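Gamma-resorcylate decarboxylase (Polaromonas, PDB 4QRO) probably catalyses the reversible, non-oxidative decarboxylation of gamma-resorcylate to resorcinol at a single manganese ion in an amidohydrolase-type active site. Local coordinates at residues Asn128-Asp133 against His164-Leu169; Lys4-Glu9 against Glu53-Ser58; Glu152-Leu157 against Pro210-Ile215; Gly217-Gly222 against Ser262-Thr267. All coordinates share one frame; numbering follows the deposited sequence.

Contact 1: residues Asn128-Asp133 against His164-Leu169; sequences NGFSQD and HPRNPL. With MN (manganese (II) ion), chain K; 38L (2-nitrobenzene-1,3-diol), chain M.
Stacking of Arg166 on Phe130 dominates here: the guanidinium lies flat over one face of the ring, centres 4.1 Å apart and planes only 5° from parallel. In the same stack Arg166 CD sits above the middle of that face, 3.4 Å from the Phe130 centroid, as a CH-pi contact. The arginine's CG is wedged between its own backbone N and carbonyl carbon (chi1 65°), and a bend at chi3 lays the chain across the phenyl group.

Two hydrogen bonds across the contact limit how far the guanidinium can turn. Arg166 NH1 donates to Phe130 O at 3.0 Å, close to the guanidinium plane, while Arg166 NH2 reaches Gln132 OE1 at 2.9 Å from above the amide carbonyl, 54° out of its plane. A leucine in place of Arg166 would probably leave Phe130 O and Gln132 OE1 without these donors and the Phe130 face without its flat cover.

Both segments are loops leaving the C-terminal ends of neighbouring parallel strands, 125-128 and 161-164, the catalytic end of the amidohydrolase (βα)8 barrel. His164 NE2 binds the manganese at 2.3 Å, together with Glu8, His10, Asp287 and two oxygens of the nitroresorcinol, OAI and OAK. Its ND1 donates in the carbonyl plane, on a lone pair, to Pro165 O at 3.0 Å.

Apolar packing joins Leu169 CG to Phe130 CE1 at 3.8 Å; the leucine's CD2 is a van der Waals neighbour of the Gln132 amide.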
loop_
_atom_site.group_PDB
_atom_site.type_symbol
_atom_site.label_atom_id
_atom_site.label_comp_id
_atom_site.label_asym_id
_atom_site.label_seq_id
_atom_site.Cartn_x
_atom_site.Cartn_y
_atom_site.Cartn_z
ATOM N N ASN A 128 -0.970 -18.698 -0.404
ATOM C CA ASN A 128 -0.137 -17.688 0.194
ATOM C C ASN A 128 0.744 -17.022 -0.829
ATOM O O ASN A 128 1.977 -17.215 -0.869
ATOM C CB ASN A 128 0.664 -18.285 1.337
ATOM C CG ASN A 128 -0.219 -18.974 2.364
ATOM O OD1 ASN A 128 -1.090 -18.344 2.986
ATOM N ND2 ASN A 128 -0.007 -20.286 2.541
ATOM N N GLY A 129 0.106 -16.210 -1.659
ATOM C CA GLY A 129 0.841 -15.444 -2.641
ATOM C C GLY A 129 1.575 -16.325 -3.639
ATOM O O GLY A 129 1.156 -17.457 -3.923
ATOM N N PHE A 130 2.687 -15.810 -4.160
ATOM C CA PHE A 130 3.441 -16.509 -5.196
ATOM C C PHE A 130 3.998 -17.846 -4.742
ATOM O O PHE A 130 4.211 -18.095 -3.540
ATOM C CB PHE A 130 4.610 -15.641 -5.690
ATOM C CG PHE A 130 5.639 -15.341 -4.632
ATOM C CD1 PHE A 130 6.671 -16.231 -4.370
ATOM C CD2 PHE A 130 5.596 -14.149 -3.918
ATOM C CE1 PHE A 130 7.612 -15.963 -3.387
ATOM C CE2 PHE A 130 6.534 -13.874 -2.939
ATOM C CZ PHE A 130 7.545 -14.777 -2.668
ATOM N N SER A 131 4.298 -18.690 -5.725
ATOM C CA SER A 131 4.934 -19.977 -5.462
ATOM C C SER A 131 6.410 -20.004 -5.867
ATOM O O SER A 131 6.848 -19.333 -6.823
ATOM C CB SER A 131 4.192 -21.086 -6.203
ATOM O OG SER A 131 2.906 -21.232 -5.692
ATOM N N GLN A 132 7.155 -20.795 -5.121
ATOM C CA GLN A 132 8.528 -21.141 -5.439
ATOM C C GLN A 132 8.481 -22.508 -6.112
ATOM O O GLN A 132 7.844 -23.417 -5.599
ATOM C CB GLN A 132 9.366 -21.201 -4.165
ATOM C CG GLN A 132 9.596 -19.843 -3.494
ATOM C CD GLN A 132 10.243 -19.971 -2.124
ATOM O OE1 GLN A 132 9.569 -20.160 -1.138
ATOM N NE2 GLN A 132 11.568 -19.877 -2.072
ATOM N N ASP A 133 9.135 -22.635 -7.260
ATOM C CA ASP A 133 9.257 -23.913 -7.966
ATOM C C ASP A 133 10.687 -23.962 -8.449
ATOM O O ASP A 133 11.165 -23.014 -9.097
ATOM C CB ASP A 133 8.272 -24.002 -9.146
ATOM C CG ASP A 133 8.278 -25.388 -9.851
ATOM O OD1 ASP A 133 9.334 -26.055 -10.064
ATOM O OD2 ASP A 133 7.181 -25.814 -10.229
ATOM N N HIS A 164 -3.830 -14.881 -0.026
ATOM C CA HIS A 164 -3.350 -14.503 1.308
ATOM C C HIS A 164 -1.906 -14.047 1.162
ATOM O O HIS A 164 -1.244 -14.354 0.149
ATOM C CB HIS A 164 -3.460 -15.741 2.234
ATOM C CG HIS A 164 -3.057 -15.514 3.653
ATOM N ND1 HIS A 164 -1.764 -15.700 4.097
ATOM C CD2 HIS A 164 -3.783 -15.160 4.739
ATOM C CE1 HIS A 164 -1.717 -15.461 5.393
ATOM N NE2 HIS A 164 -2.926 -15.136 5.806
ATOM N N PRO A 165 -1.395 -13.287 2.141
ATOM C CA PRO A 165 0.012 -12.890 1.970
ATOM C C PRO A 165 1.073 -13.954 2.178
ATOM O O PRO A 165 0.816 -15.039 2.728
ATOM C CB PRO A 165 0.211 -11.800 3.049
ATOM C CG PRO A 165 -1.158 -11.313 3.363
ATOM C CD PRO A 165 -2.051 -12.515 3.216
ATOM N N ARG A 166 2.265 -13.608 1.709
ATOM C CA ARG A 166 3.528 -14.174 2.161
ATOM C C ARG A 166 4.520 -13.029 2.020
ATOM O O ARG A 166 4.214 -11.985 1.403
ATOM C CB ARG A 166 3.981 -15.391 1.326
ATOM C CG ARG A 166 4.311 -15.050 -0.129
ATOM C CD ARG A 166 4.930 -16.202 -0.897
ATOM N NE ARG A 166 6.181 -16.642 -0.295
ATOM C CZ ARG A 166 6.784 -17.796 -0.559
ATOM N NH1 ARG A 166 6.248 -18.652 -1.429
ATOM N NH2 ARG A 166 7.922 -18.098 0.068
ATOM N N ASN A 167 5.712 -13.227 2.557
ATOM C CA ASN A 167 6.796 -12.254 2.382
ATOM C C ASN A 167 7.471 -12.362 1.028
ATOM O O ASN A 167 7.545 -13.445 0.456
ATOM C CB ASN A 167 7.864 -12.413 3.487
ATOM C CG ASN A 167 7.574 -11.556 4.712
ATOM O OD1 ASN A 167 7.170 -10.401 4.599
ATOM N ND2 ASN A 167 7.786 -12.122 5.894
ATOM N N PRO A 168 7.994 -11.232 0.506
ATOM C CA PRO A 168 8.778 -11.329 -0.710
ATOM C C PRO A 168 10.069 -12.125 -0.478
ATOM O O PRO A 168 10.574 -12.168 0.652
ATOM C CB PRO A 168 9.122 -9.853 -1.039
ATOM C CG PRO A 168 9.063 -9.159 0.273
ATOM C CD PRO A 168 7.985 -9.855 1.057
ATOM N N LEU A 169 10.594 -12.744 -1.530
ATOM C CA LEU A 169 11.916 -13.369 -1.457
ATOM C C LEU A 169 12.942 -12.266 -1.128
ATOM O O LEU A 169 12.726 -11.118 -1.520
ATOM C CB LEU A 169 12.260 -14.027 -2.785
ATOM C CG LEU A 169 11.351 -15.201 -3.223
ATOM C CD1 LEU A 169 11.823 -15.791 -4.534
ATOM C CD2 LEU A 169 11.278 -16.275 -2.149
HETATM MN MN MN K . -3.528 -14.705 7.946
HETATM O OAK 38L M . -2.181 -12.786 7.842
HETATM N NAG 38L M . -1.420 -12.344 8.659
HETATM O OAJ 38L M . -1.303 -11.123 8.747
HETATM C CAA 38L M . -0.694 -13.234 9.488
HETATM C CAF 38L M . 0.206 -12.686 10.397
HETATM O OAH 38L M . -0.084 -11.500 11.002
HETATM C CAE 38L M . 1.400 -13.345 10.693
HETATM C CAD 38L M . 1.678 -14.583 10.125
HETATM C CAC 38L M . 0.709 -15.216 9.351
HETATM C CAB 38L M . -0.491 -14.565 9.069
HETATM O OAI 38L M . -1.456 -15.233 8.364
#

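Contact 2: residues Lys4-Glu9 against Glu53-Ser58; sequences KIALEE and ETMILS. With MN (manganese (II) ion), chain K.
The carboxylate of Glu9 has a different neighbour at each oxygen: OE2 meets the Met55 methyl (CE, 3.6 Å), while OE1 accepts from Glu8 N at 2.9 Å, on its anti side and 30° out of its plane. Thr286 N also donates to that OE1. A bend at chi2 (-58°) folds the glutamate so that its CB and CG pack across the Met55 thioether at about a right angle. Glu8 leaves the backbone away from the partner strand; its carboxylate OE1 binds the manganese at 2.2 Å, and Tyr162 bonds OE2.

These are adjacent parallel strands of the (βα)8 barrel, and Glu8 with His10 forms the Glu-x-His metal motif of the first strand, as in related amidohydrolase-type decarboxylases. Lys4 O takes two donors, Glu53 N at 2.7 Å and the more distant Thr54 N. Regular pairing follows, with Ala6 N to Thr54 O at 2.9 Å and Ile56 N to Ala6 O at 2.8 Å.

Beyond Ala6 the first strand carries one extra residue, a beta bulge, for it is Glu9 O, not Glu8 O, that accepts from Ser58 N (2.9 Å). A water bridges the two strands at this point, accepting from Glu9 N and lying 2.7 Å from Ile56 O, with Ser58 OG and, weakly, Leu7 O as further partners. Ile5 and Thr54 share one face, where Ile5 packs on Trp315 of helix 307-321.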
loop_
_atom_site.group_PDB
_atom_site.type_symbol
_atom_site.label_atom_id
_atom_site.label_comp_id
_atom_site.label_asym_id
_atom_site.label_seq_id
_atom_site.Cartn_x
_atom_site.Cartn_y
_atom_site.Cartn_z
ATOM N N LYS A 4 -21.681 -15.379 13.766
ATOM C CA LYS A 4 -20.715 -14.853 12.800
ATOM C C LYS A 4 -19.965 -15.976 12.096
ATOM O O LYS A 4 -19.807 -17.101 12.617
ATOM C CB LYS A 4 -19.701 -13.883 13.422
ATOM C CG LYS A 4 -20.301 -12.566 13.897
ATOM C CD LYS A 4 -19.259 -11.603 14.455
ATOM C CE LYS A 4 -18.545 -12.110 15.709
ATOM N NZ LYS A 4 -19.341 -12.052 16.965
ATOM N N ILE A 5 -19.540 -15.657 10.887
ATOM C CA ILE A 5 -18.745 -16.554 10.088
ATOM C C ILE A 5 -17.393 -15.870 9.881
ATOM O O ILE A 5 -17.331 -14.680 9.596
ATOM C CB ILE A 5 -19.427 -16.855 8.736
ATOM C CG1 ILE A 5 -20.787 -17.549 8.955
ATOM C CG2 ILE A 5 -18.495 -17.660 7.841
ATOM C CD1 ILE A 5 -21.658 -17.590 7.721
ATOM N N ALA A 6 -16.324 -16.628 10.068
ATOM C CA ALA A 6 -14.961 -16.105 9.997
ATOM C C ALA A 6 -14.185 -16.974 9.036
ATOM O O ALA A 6 -14.407 -18.195 9.011
ATOM C CB ALA A 6 -14.363 -16.094 11.375
ATOM N N LEU A 7 -13.376 -16.373 8.165
ATOM C CA LEU A 7 -12.682 -17.140 7.110
ATOM C C LEU A 7 -11.207 -16.853 6.833
ATOM O O LEU A 7 -10.710 -17.197 5.771
ATOM C CB LEU A 7 -13.466 -17.048 5.782
ATOM C CG LEU A 7 -13.696 -15.660 5.178
ATOM C CD1 LEU A 7 -13.636 -15.724 3.665
ATOM C CD2 LEU A 7 -15.020 -15.064 5.654
ATOM N N GLU A 8 -10.518 -16.184 7.741
ATOM C CA GLU A 8 -9.061 -16.194 7.737
ATOM C C GLU A 8 -8.622 -16.715 9.094
ATOM O O GLU A 8 -8.194 -15.968 9.974
ATOM C CB GLU A 8 -8.441 -14.814 7.435
ATOM C CG GLU A 8 -7.016 -14.968 6.913
ATOM C CD GLU A 8 -6.295 -13.661 6.631
ATOM O OE1 GLU A 8 -5.119 -13.529 7.059
ATOM O OE2 GLU A 8 -6.864 -12.806 5.923
ATOM N N GLU A 9 -8.727 -18.029 9.234
ATOM C CA GLU A 9 -8.647 -18.699 10.505
ATOM C C GLU A 9 -7.732 -19.912 10.257
ATOM O O GLU A 9 -8.075 -20.861 9.525
ATOM C CB GLU A 9 -10.053 -19.129 11.001
ATOM C CG GLU A 9 -11.231 -18.161 10.708
ATOM C CD GLU A 9 -11.060 -16.747 11.272
ATOM O OE1 GLU A 9 -11.266 -15.746 10.513
ATOM O OE2 GLU A 9 -10.729 -16.611 12.473
ATOM N N GLU A 53 -20.009 -18.716 14.819
ATOM C CA GLU A 53 -20.676 -19.994 14.556
ATOM C C GLU A 53 -19.804 -20.898 13.697
ATOM O O GLU A 53 -19.759 -22.093 13.925
ATOM C CB GLU A 53 -22.047 -19.780 13.870
ATOM C CG GLU A 53 -22.822 -21.060 13.500
ATOM C CD GLU A 53 -23.152 -21.958 14.703
ATOM O OE1 GLU A 53 -23.442 -23.157 14.493
ATOM O OE2 GLU A 53 -23.122 -21.489 15.863
ATOM N N THR A 54 -19.117 -20.314 12.721
ATOM C CA THR A 54 -18.403 -21.053 11.678
ATOM C C THR A 54 -17.048 -20.429 11.428
ATOM O O THR A 54 -16.945 -19.223 11.255
ATOM C CB THR A 54 -19.168 -21.015 10.337
ATOM O OG1 THR A 54 -20.478 -21.570 10.504
ATOM C CG2 THR A 54 -18.397 -21.783 9.239
ATOM N N MET A 55 -16.009 -21.245 11.463
ATOM C CA MET A 55 -14.708 -20.853 10.952
ATOM C C MET A 55 -14.428 -21.676 9.708
ATOM O O MET A 55 -14.582 -22.910 9.696
ATOM C CB MET A 55 -13.591 -21.148 11.976
ATOM C CG MET A 55 -13.358 -20.084 13.022
ATOM S SD MET A 55 -11.860 -20.559 13.910
ATOM C CE MET A 55 -11.629 -19.093 14.923
ATOM N N ILE A 56 -14.016 -20.990 8.659
ATOM C CA ILE A 56 -13.573 -21.642 7.484
ATOM C C ILE A 56 -12.057 -21.683 7.656
ATOM O O ILE A 56 -11.402 -20.652 7.745
ATOM C CB ILE A 56 -13.998 -20.894 6.227
ATOM C CG1 ILE A 56 -15.522 -20.625 6.261
ATOM C CG2 ILE A 56 -13.608 -21.690 4.998
ATOM C CD1 ILE A 56 -16.052 -19.976 5.002
ATOM N N LEU A 57 -11.518 -22.889 7.756
ATOM C CA LEU A 57 -10.161 -23.095 8.226
ATOM C C LEU A 57 -9.180 -23.145 7.068
ATOM O O LEU A 57 -9.512 -23.613 5.986
ATOM C CB LEU A 57 -10.088 -24.408 9.026
ATOM C CG LEU A 57 -10.885 -24.513 10.330
ATOM C CD1 LEU A 57 -10.795 -25.938 10.853
ATOM C CD2 LEU A 57 -10.393 -23.513 11.371
ATOM N N SER A 58 -7.967 -22.657 7.297
ATOM C CA SER A 58 -6.899 -22.753 6.294
ATOM C C SER A 58 -5.545 -22.998 6.938
ATOM O O SER A 58 -5.245 -22.491 8.029
ATOM C CB SER A 58 -6.812 -21.455 5.435
ATOM O OG SER A 58 -6.494 -20.325 6.256
HETATM MN MN MN K . -3.528 -14.705 7.946
HETATM O O HOH W 1 -9.221 -19.482 6.708
#

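Contact 3: residues Glu152-Leu157 against Pro210-Ile215; sequences ETVQAL and PALKII
Gln155 reaches from the helix to the loop at Pro210-Leu212, touching it along its length from CB to OE1. CB touches the Leu212 methyl CD2 at 3.7 Å. CG, thrown anti to the backbone N (chi1 -172°), comes alongside Ala211 CB at 3.9 Å, and CD passes the same methyl. At the tip, OE1 accepts a hydrogen bond from Ala211 N at 3.0 Å, the donor lying in the carbonyl plane on a lone pair with an N-H...O angle of 156°; Pro210 CD sits 3.7 Å from this oxygen. A valine in place of Gln155 would probably leave Ala211 N without this acceptor and open a gap beside the alanine methyl.

Val154 CG1 meets Leu212 CD2 as well, at 3.8 Å, the two side chains crossing at about a right angle. Besides helix 148-157, Leu212 also touches Leu205 and Phe206 of helix 205-208, just before strand 214-216, while Val154 also touches Leu113 of helix 106-118 on the outer layer of the barrel.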
loop_
_atom_site.group_PDB
_atom_site.type_symbol
_atom_site.label_atom_id
_atom_site.label_comp_id
_atom_site.label_asym_id
_atom_site.label_seq_id
_atom_site.Cartn_x
_atom_site.Cartn_y
_atom_site.Cartn_z
ATOM N N GLU A 152 -9.852 -21.366 -15.148
ATOM C CA GLU A 152 -11.065 -21.849 -15.818
ATOM C C GLU A 152 -11.739 -22.900 -14.928
ATOM O O GLU A 152 -12.978 -22.975 -14.889
ATOM C CB GLU A 152 -10.739 -22.452 -17.195
ATOM C CG GLU A 152 -11.940 -23.030 -17.948
ATOM C CD GLU A 152 -11.550 -23.576 -19.318
ATOM O OE1 GLU A 152 -10.369 -23.938 -19.512
ATOM O OE2 GLU A 152 -12.416 -23.646 -20.209
ATOM N N THR A 153 -10.916 -23.701 -14.240
ATOM C CA THR A 153 -11.387 -24.727 -13.303
ATOM C C THR A 153 -12.014 -24.080 -12.049
ATOM O O THR A 153 -13.093 -24.476 -11.622
ATOM C CB THR A 153 -10.251 -25.726 -12.940
ATOM O OG1 THR A 153 -9.844 -26.430 -14.122
ATOM C CG2 THR A 153 -10.697 -26.729 -11.928
ATOM N N VAL A 154 -11.354 -23.066 -11.493
ATOM C CA VAL A 154 -11.897 -22.329 -10.347
ATOM C C VAL A 154 -13.285 -21.790 -10.682
ATOM O O VAL A 154 -14.216 -21.997 -9.905
ATOM C CB VAL A 154 -10.979 -21.145 -9.882
ATOM C CG1 VAL A 154 -11.652 -20.356 -8.771
ATOM C CG2 VAL A 154 -9.612 -21.630 -9.399
ATOM N N GLN A 155 -13.433 -21.135 -11.840
ATOM C CA GLN A 155 -14.738 -20.571 -12.239
ATOM C C GLN A 155 -15.793 -21.661 -12.481
ATOM O O GLN A 155 -16.948 -21.503 -12.093
ATOM C CB GLN A 155 -14.609 -19.699 -13.487
ATOM C CG GLN A 155 -15.876 -18.934 -13.834
ATOM C CD GLN A 155 -15.812 -18.267 -15.198
ATOM O OE1 GLN A 155 -15.843 -17.039 -15.297
ATOM N NE2 GLN A 155 -15.699 -19.070 -16.257
ATOM N N ALA A 156 -15.389 -22.775 -13.090
ATOM C CA ALA A 156 -16.328 -23.890 -13.330
ATOM C C ALA A 156 -16.840 -24.496 -12.021
ATOM O O ALA A 156 -18.025 -24.780 -11.887
ATOM C CB ALA A 156 -15.673 -24.959 -14.191
ATOM N N LEU A 157 -15.945 -24.669 -11.046
ATOM C CA LEU A 157 -16.322 -25.131 -9.705
ATOM C C LEU A 157 -17.135 -24.083 -8.958
ATOM O O LEU A 157 -17.899 -24.420 -8.046
ATOM C CB LEU A 157 -15.071 -25.504 -8.885
ATOM C CG LEU A 157 -14.298 -26.710 -9.402
ATOM C CD1 LEU A 157 -12.954 -26.828 -8.700
ATOM C CD2 LEU A 157 -15.135 -27.984 -9.237
ATOM N N PRO A 210 -15.069 -13.956 -16.136
ATOM C CA PRO A 210 -15.666 -12.860 -15.370
ATOM C C PRO A 210 -16.429 -13.233 -14.099
ATOM O O PRO A 210 -16.759 -12.339 -13.319
ATOM C CB PRO A 210 -16.613 -12.194 -16.396
ATOM C CG PRO A 210 -16.919 -13.269 -17.385
ATOM C CD PRO A 210 -15.659 -14.075 -17.487
ATOM N N ALA A 211 -16.726 -14.513 -13.889
ATOM C CA ALA A 211 -17.416 -14.971 -12.659
ATOM C C ALA A 211 -16.479 -15.374 -11.493
ATOM O O ALA A 211 -16.956 -15.768 -10.410
ATOM C CB ALA A 211 -18.387 -16.109 -12.990
ATOM N N LEU A 212 -15.161 -15.252 -11.683
ATOM C CA LEU A 212 -14.213 -15.546 -10.593
ATOM C C LEU A 212 -14.454 -14.642 -9.388
ATOM O O LEU A 212 -14.818 -13.455 -9.537
ATOM C CB LEU A 212 -12.762 -15.343 -11.036
ATOM C CG LEU A 212 -12.195 -16.345 -12.038
ATOM C CD1 LEU A 212 -10.817 -15.887 -12.479
ATOM C CD2 LEU A 212 -12.179 -17.753 -11.445
ATOM N N LYS A 213 -14.210 -15.213 -8.209
ATOM C CA LYS A 213 -14.293 -14.498 -6.947
ATOM C C LYS A 213 -12.977 -14.613 -6.189
ATOM O O LYS A 213 -12.561 -15.716 -5.836
ATOM C CB LYS A 213 -15.435 -15.109 -6.152
ATOM C CG LYS A 213 -16.766 -14.997 -6.910
ATOM C CD LYS A 213 -17.938 -15.514 -6.094
ATOM C CE LYS A 213 -19.136 -15.846 -6.976
ATOM N NZ LYS A 213 -20.124 -16.708 -6.268
ATOM N N ILE A 214 -12.317 -13.471 -5.963
ATOM C CA ILE A 214 -11.052 -13.438 -5.244
ATOM C C ILE A 214 -11.283 -12.727 -3.907
ATOM O O ILE A 214 -11.953 -11.683 -3.845
ATOM C CB ILE A 214 -9.960 -12.693 -6.052
ATOM C CG1 ILE A 214 -9.939 -13.156 -7.517
ATOM C CG2 ILE A 214 -8.594 -12.804 -5.368
ATOM C CD1 ILE A 214 -9.573 -14.604 -7.750
ATOM N N ILE A 215 -10.748 -13.296 -2.838
ATOM C CA ILE A 215 -10.861 -12.718 -1.506
ATOM C C ILE A 215 -9.494 -12.206 -1.070
ATOM O O ILE A 215 -8.472 -12.895 -1.226
ATOM C CB ILE A 215 -11.349 -13.748 -0.487
ATOM C CG1 ILE A 215 -12.669 -14.381 -0.962
ATOM C CG2 ILE A 215 -11.561 -13.097 0.874
ATOM C CD1 ILE A 215 -13.162 -15.490 -0.083
#

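Contact 4: residues Gly217-Gly222 against Ser262-Thr267; sequences GHMGEG and SGNFRT. With 38L (2-nitrobenzene-1,3-diol), chain M.
Ser262 OG lies over one face of the His218 imidazole, 3.5 Å above its plane and offset toward the rim, and at the same time accepts from His218 N at 3.0 Å. Glu8 and Thr260 are further partners of that hydroxyl. The ring nitrogens make their bonds at the edge: His218 ND1 donates in the plane of the ring to the syn side of Glu221 OE2 (2.7 Å), though 32° out of the carboxylate plane, and NE2 faces the inhibitor's nitro oxygen OAK at 3.0 Å, a weak bond, with Asp287 as its other partner.

Both loops follow barrel strands, 214-216 and 257-260, at the end of the barrel where the nitroresorcinol is bound. Gly263 O bonds Arg229 of the second subunit.

Asn264 comes over the backbone of 217-222: its ND2 donates to His218 O at 3.1 Å from well above the carbonyl plane, 66° out of it. Met219, bent at chi2, slants across the asparagine with CG 3.7 Å from Asn264 CB.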
loop_
_atom_site.group_PDB
_atom_site.type_symbol
_atom_site.label_atom_id
_atom_site.label_comp_id
_atom_site.label_asym_id
_atom_site.label_seq_id
_atom_site.Cartn_x
_atom_site.Cartn_y
_atom_site.Cartn_z
ATOM N N GLY A 217 -7.569 -10.472 2.442
ATOM C CA GLY A 217 -7.693 -10.120 3.837
ATOM C C GLY A 217 -7.257 -8.695 4.110
ATOM O O GLY A 217 -6.890 -7.939 3.198
ATOM N N HIS A 218 -7.261 -8.355 5.387
ATOM C CA HIS A 218 -6.583 -7.141 5.871
ATOM C C HIS A 218 -7.178 -5.875 5.243
ATOM O O HIS A 218 -6.487 -4.891 4.975
ATOM C CB HIS A 218 -5.075 -7.296 5.668
ATOM C CG HIS A 218 -4.558 -8.641 6.112
ATOM N ND1 HIS A 218 -4.181 -9.635 5.233
ATOM C CD2 HIS A 218 -4.474 -9.191 7.352
ATOM C CE1 HIS A 218 -3.833 -10.723 5.915
ATOM N NE2 HIS A 218 -3.995 -10.472 7.200
ATOM N N MET A 219 -8.482 -5.928 4.993
ATOM C CA MET A 219 -9.201 -4.806 4.407
ATOM C C MET A 219 -8.768 -4.526 2.969
ATOM O O MET A 219 -8.952 -3.416 2.471
ATOM C CB MET A 219 -9.020 -3.549 5.262
ATOM C CG MET A 219 -9.845 -3.545 6.539
ATOM S SD MET A 219 -11.611 -3.725 6.227
ATOM C CE MET A 219 -12.280 -3.346 7.845
ATOM N N GLY A 220 -8.196 -5.526 2.303
ATOM C CA GLY A 220 -7.786 -5.346 0.927
ATOM C C GLY A 220 -6.405 -4.773 0.748
ATOM O O GLY A 220 -6.112 -4.257 -0.319
ATOM N N GLU A 221 -5.570 -4.816 1.800
ATOM C CA GLU A 221 -4.125 -4.689 1.649
ATOM C C GLU A 221 -3.822 -3.298 1.075
ATOM O O GLU A 221 -2.956 -3.142 0.212
ATOM C CB GLU A 221 -3.581 -5.803 0.729
ATOM C CG GLU A 221 -4.038 -7.243 1.060
ATOM C CD GLU A 221 -3.454 -7.838 2.350
ATOM O OE1 GLU A 221 -2.839 -7.094 3.136
ATOM O OE2 GLU A 221 -3.679 -9.061 2.606
ATOM N N GLY A 222 -4.576 -2.302 1.544
ATOM C CA GLY A 222 -4.378 -0.905 1.107
ATOM C C GLY A 222 -5.087 -0.499 -0.189
ATOM O O GLY A 222 -5.153 0.686 -0.527
ATOM N N SER A 262 -9.766 -9.250 8.480
ATOM C CA SER A 262 -8.711 -9.858 9.254
ATOM C C SER A 262 -7.576 -8.884 9.578
ATOM O O SER A 262 -7.089 -8.153 8.707
ATOM C CB SER A 262 -8.134 -11.033 8.515
ATOM O OG SER A 262 -7.619 -10.614 7.265
ATOM N N GLY A 263 -7.159 -8.905 10.844
ATOM C CA GLY A 263 -5.987 -8.180 11.287
ATOM C C GLY A 263 -6.019 -6.697 10.988
ATOM O O GLY A 263 -4.975 -6.068 10.923
ATOM N N ASN A 264 -7.202 -6.119 10.812
ATOM C CA ASN A 264 -7.275 -4.678 10.485
ATOM C C ASN A 264 -8.528 -4.058 11.132
ATOM O O ASN A 264 -9.494 -3.623 10.482
ATOM C CB ASN A 264 -7.160 -4.467 8.967
ATOM C CG ASN A 264 -6.490 -3.123 8.599
ATOM O OD1 ASN A 264 -6.403 -2.200 9.423
ATOM N ND2 ASN A 264 -6.040 -3.013 7.359
ATOM N N PHE A 265 -8.496 -4.078 12.465
ATOM C CA PHE A 265 -9.647 -3.745 13.307
ATOM C C PHE A 265 -9.680 -2.235 13.549
ATOM O O PHE A 265 -9.456 -1.758 14.685
ATOM C CB PHE A 265 -9.549 -4.495 14.621
ATOM C CG PHE A 265 -9.201 -5.967 14.464
ATOM C CD1 PHE A 265 -9.841 -6.753 13.505
ATOM C CD2 PHE A 265 -8.227 -6.550 15.269
ATOM C CE1 PHE A 265 -9.521 -8.092 13.355
ATOM C CE2 PHE A 265 -7.902 -7.903 15.130
ATOM C CZ PHE A 265 -8.540 -8.667 14.175
ATOM N N ARG A 266 -9.965 -1.527 12.458
ATOM C CA ARG A 266 -9.856 -0.072 12.396
ATOM C C ARG A 266 -11.089 0.474 11.665
ATOM O O ARG A 266 -11.306 0.225 10.452
ATOM C CB ARG A 266 -8.570 0.321 11.685
ATOM C CG ARG A 266 -8.281 1.828 11.706
ATOM C CD ARG A 266 -8.200 2.361 13.116
ATOM N NE ARG A 266 -7.591 3.692 13.189
ATOM C CZ ARG A 266 -7.277 4.299 14.323
ATOM N NH1 ARG A 266 -7.544 3.695 15.476
ATOM N NH2 ARG A 266 -6.708 5.527 14.311
ATOM N N THR A 267 -11.913 1.198 12.412
ATOM C CA THR A 267 -13.177 1.691 11.909
ATOM C C THR A 267 -12.990 2.635 10.727
ATOM O O THR A 267 -13.690 2.504 9.723
ATOM C CB THR A 267 -13.986 2.348 13.041
ATOM O OG1 THR A 267 -14.337 1.341 13.993
ATOM C CG2 THR A 267 -15.249 3.009 12.536
HETATM O OAK 38L M . -2.181 -12.786 7.842
HETATM N NAG 38L M . -1.420 -12.344 8.659
HETATM O OAJ 38L M . -1.303 -11.123 8.747
HETATM C CAA 38L M . -0.694 -13.234 9.488
HETATM C CAF 38L M . 0.206 -12.686 10.397
HETATM O OAH 38L M . -0.084 -11.500 11.002
HETATM C CAE 38L M . 1.400 -13.345 10.693
HETATM C CAD 38L M . 1.678 -14.583 10.125
HETATM C CAC 38L M . 0.709 -15.216 9.351
HETATM C CAB 38L M . -0.491 -14.565 9.069
HETATM O OAI 38L M . -1.456 -15.233 8.364
#

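How the contacts relate
Contacts 1, 2 and 4 converge on one active site from different strand ends of the barrel. The manganese joins the first two, whose centres are 22 Å apart: His164 NE2 and Glu8 OE1 come within 3.0 Å of each other as fellow ligands. Contact 4 meets contact 2 through a probable hydrogen bond between Glu8 OE2 and Ser262 OG (2.7 Å), a second-shell hold on the metal ligand, and meets contact 1 where Pro165 CD packs on His218 CE1 at 3.7 Å, beside the inhibitor. Contact 3 is structural packing away from the site; it touches contact 2 through Leu7 CD1 and Ile215 CD1 (3.8 Å), and the strand begun in 210-215 leads into 217-222 of contact 4.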